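Local coordinates for protein Cow rumen GH26 endo-mannanase (Metagenome, PDB 6UEH) that probably hydrolyses internal beta-1,4-mannosidic linkages of mannans such as galactomannan, as a family 26 endo-mannanase carrying an accessory domain, at residues L311-G316 / E360-A365. Numbering follows the deposited sequence.
Sequences LHEAEG and EQNLYA. With ACT (acetate ion), chain D.
Tyr364 packs against the 313-316 turn through both its ring and its hydroxyl. Gly316 O sits over the centre of one ring face, 3.8 Å above the plane, while Glu313 CA lies at the ring edge. Tyr364 OH lies 3.4 Å from Glu313 CG. With Tyr364 CG anti to its carbonyl carbon (chi1 -74°), the ring reaches across to the turn. Replacing Tyr364 by an alanine is likely to open a gap beneath Gly316 O and take away the hydroxyl that rests on Glu313 CB and CG.

The direct polar link is weak: Glu313 N donates to Asn362 OD1 at 3.3 Å, with an N-H...O angle of 151°. The same oxygen also accepts from Arg309, and Asn362 ND2 is bonded to Asp386, so the amide is held from both ends. Glu313 OE1 is bound by Trp326.

Two waters bridge the segments. One donates a hydrogen bond to Glu315 OE1 (2.7 Å) and accepts one from Tyr364 N (3.0 Å). Another accepts from Ala314 N, lies beside Leu311 O and reaches Asn362 O weakly. Glu315 also bonds Ser370 and Asn319.

At the edge of the His312 ring, NE2 donates to acetate OXT at 2.9 Å; His240 holds the same acetate. Segment 311-316 follows strand 306-309; 360-365 runs off the neighbouring parallel TIM-barrel strand 357-362. The acetate, probably from the crystallisation liquor, lies between two histidines near Glu313, consistent with a polar pocket, probably part of the substrate cleft.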
loop_
_atom_site.group_PDB
_atom_site.type_symbol
_atom_site.label_atom_id
_atom_site.label_comp_id
_atom_site.label_asym_id
_atom_site.label_seq_id
_atom_site.Cartn_x
_atom_site.Cartn_y
_atom_site.Cartn_z
ATOM N N LEU A 311 7.674 -4.450 -12.012
ATOM C CA LEU A 311 6.563 -5.398 -11.973
ATOM C C LEU A 311 5.475 -4.947 -11.004
ATOM O O LEU A 311 4.980 -5.737 -10.198
ATOM C CB LEU A 311 7.078 -6.787 -11.582
ATOM C CG LEU A 311 8.162 -7.366 -12.496
ATOM C CD1 LEU A 311 8.837 -8.569 -11.853
ATOM C CD2 LEU A 311 7.562 -7.750 -13.838
ATOM N N HIS A 312 5.118 -3.671 -11.089
ATOM C CA HIS A 312 4.262 -3.040 -10.093
ATOM C C HIS A 312 2.773 -3.230 -10.379
ATOM O O HIS A 312 2.390 -3.645 -11.476
ATOM C CB HIS A 312 4.595 -1.547 -9.995
ATOM C CG HIS A 312 4.215 -0.757 -11.210
ATOM N ND1 HIS A 312 4.720 -1.030 -12.464
ATOM C CD2 HIS A 312 3.389 0.305 -11.360
ATOM C CE1 HIS A 312 4.214 -0.175 -13.335
ATOM N NE2 HIS A 312 3.404 0.646 -12.691
ATOM N N GLU A 313 1.949 -2.932 -9.375
ATOM C CA GLU A 313 0.493 -3.044 -9.464
ATOM C C GLU A 313 0.054 -4.395 -10.023
ATOM O O GLU A 313 -0.879 -4.474 -10.821
ATOM C CB GLU A 313 -0.075 -1.908 -10.321
ATOM C CG GLU A 313 0.193 -0.520 -9.761
ATOM C CD GLU A 313 -0.465 0.583 -10.580
ATOM O OE1 GLU A 313 -1.059 0.275 -11.632
ATOM O OE2 GLU A 313 -0.388 1.763 -10.174
ATOM N N ALA A 314 0.732 -5.451 -9.584
ATOM C CA ALA A 314 0.604 -6.777 -10.185
ATOM C C ALA A 314 -0.821 -7.327 -10.188
ATOM O O ALA A 314 -1.332 -7.722 -11.237
ATOM C CB ALA A 314 1.525 -7.749 -9.479
ATOM N N GLU A 315 -1.453 -7.369 -9.020
ATOM C CA GLU A 315 -2.785 -7.954 -8.915
ATOM C C GLU A 315 -3.818 -7.171 -9.718
ATOM O O GLU A 315 -4.705 -7.757 -10.340
ATOM C CB GLU A 315 -3.234 -8.042 -7.455
ATOM C CG GLU A 315 -4.628 -8.640 -7.300
ATOM C CD GLU A 315 -5.081 -8.751 -5.857
ATOM O OE1 GLU A 315 -4.306 -8.376 -4.951
ATOM O OE2 GLU A 315 -6.219 -9.215 -5.632
ATOM N N GLY A 316 -3.696 -5.848 -9.712
ATOM C CA GLY A 316 -4.710 -5.000 -10.309
ATOM C C GLY A 316 -5.984 -5.085 -9.488
ATOM O O GLY A 316 -5.959 -4.884 -8.274
ATOM N N GLU A 360 11.115 -2.708 -4.001
ATOM C CA GLU A 360 9.771 -2.390 -3.532
ATOM C C GLU A 360 8.724 -3.098 -4.378
ATOM O O GLU A 360 8.669 -2.922 -5.598
ATOM C CB GLU A 360 9.521 -0.880 -3.555
ATOM C CG GLU A 360 8.133 -0.490 -3.064
ATOM C CD GLU A 360 7.964 1.008 -2.898
ATOM O OE1 GLU A 360 8.620 1.771 -3.636
ATOM O OE2 GLU A 360 7.176 1.423 -2.023
ATOM N N GLN A 361 7.896 -3.904 -3.725
ATOM C CA GLN A 361 6.839 -4.620 -4.417
ATOM C C GLN A 361 5.473 -4.083 -4.012
ATOM O O GLN A 361 5.192 -3.906 -2.824
ATOM C CB GLN A 361 6.925 -6.120 -4.127
ATOM C CG GLN A 361 5.890 -6.949 -4.872
ATOM C CD GLN A 361 6.086 -8.437 -4.673
ATOM O OE1 GLN A 361 6.084 -8.933 -3.543
ATOM N NE2 GLN A 361 6.268 -9.160 -5.773
ATOM N N ASN A 362 4.631 -3.813 -5.004
ATOM C CA ASN A 362 3.263 -3.401 -4.735
ATOM C C ASN A 362 2.438 -4.558 -4.190
ATOM O O ASN A 362 2.617 -5.708 -4.589
ATOM C CB ASN A 362 2.599 -2.844 -6.000
ATOM C CG ASN A 362 2.838 -1.354 -6.185
ATOM O OD1 ASN A 362 3.427 -0.930 -7.175
ATOM N ND2 ASN A 362 2.364 -0.556 -5.238
ATOM N N LEU A 363 1.549 -4.248 -3.260
ATOM C CA LEU A 363 0.520 -5.183 -2.843
ATOM C C LEU A 363 -0.791 -4.424 -2.775
ATOM O O LEU A 363 -0.799 -3.203 -2.605
ATOM C CB LEU A 363 0.850 -5.821 -1.489
ATOM C CG LEU A 363 1.977 -6.858 -1.436
ATOM C CD1 LEU A 363 2.253 -7.273 0.000
ATOM C CD2 LEU A 363 1.635 -8.071 -2.281
ATOM N N TYR A 364 -1.897 -5.140 -2.924
ATOM C CA TYR A 364 -3.205 -4.552 -2.682
ATOM C C TYR A 364 -3.819 -5.184 -1.440
ATOM O O TYR A 364 -3.250 -6.108 -0.863
ATOM C CB TYR A 364 -4.109 -4.720 -3.903
ATOM C CG TYR A 364 -3.734 -3.790 -5.033
ATOM C CD1 TYR A 364 -4.244 -2.500 -5.094
ATOM C CD2 TYR A 364 -2.849 -4.193 -6.027
ATOM C CE1 TYR A 364 -3.896 -1.641 -6.120
ATOM C CE2 TYR A 364 -2.497 -3.342 -7.058
ATOM C CZ TYR A 364 -3.022 -2.067 -7.099
ATOM O OH TYR A 364 -2.672 -1.215 -8.121
ATOM N N ALA A 365 -4.970 -4.675 -1.019
ATOM C CA ALA A 365 -5.606 -5.162 0.197
ATOM C C ALA A 365 -7.071 -5.504 -0.037
ATOM O O ALA A 365 -7.897 -5.358 0.862
ATOM C CB ALA A 365 -5.476 -4.132 1.305
HETATM C C ACT D . 1.130 3.691 -13.552
HETATM O O ACT D . 1.027 3.170 -14.684
HETATM O OXT ACT D . 1.996 3.195 -12.797
HETATM C CH3 ACT D . 0.270 4.846 -13.130
HETATM O O HOH W 1 3.300 -5.592 -7.887
HETATM O O HOH W 2 -1.793 -7.864 -4.125
#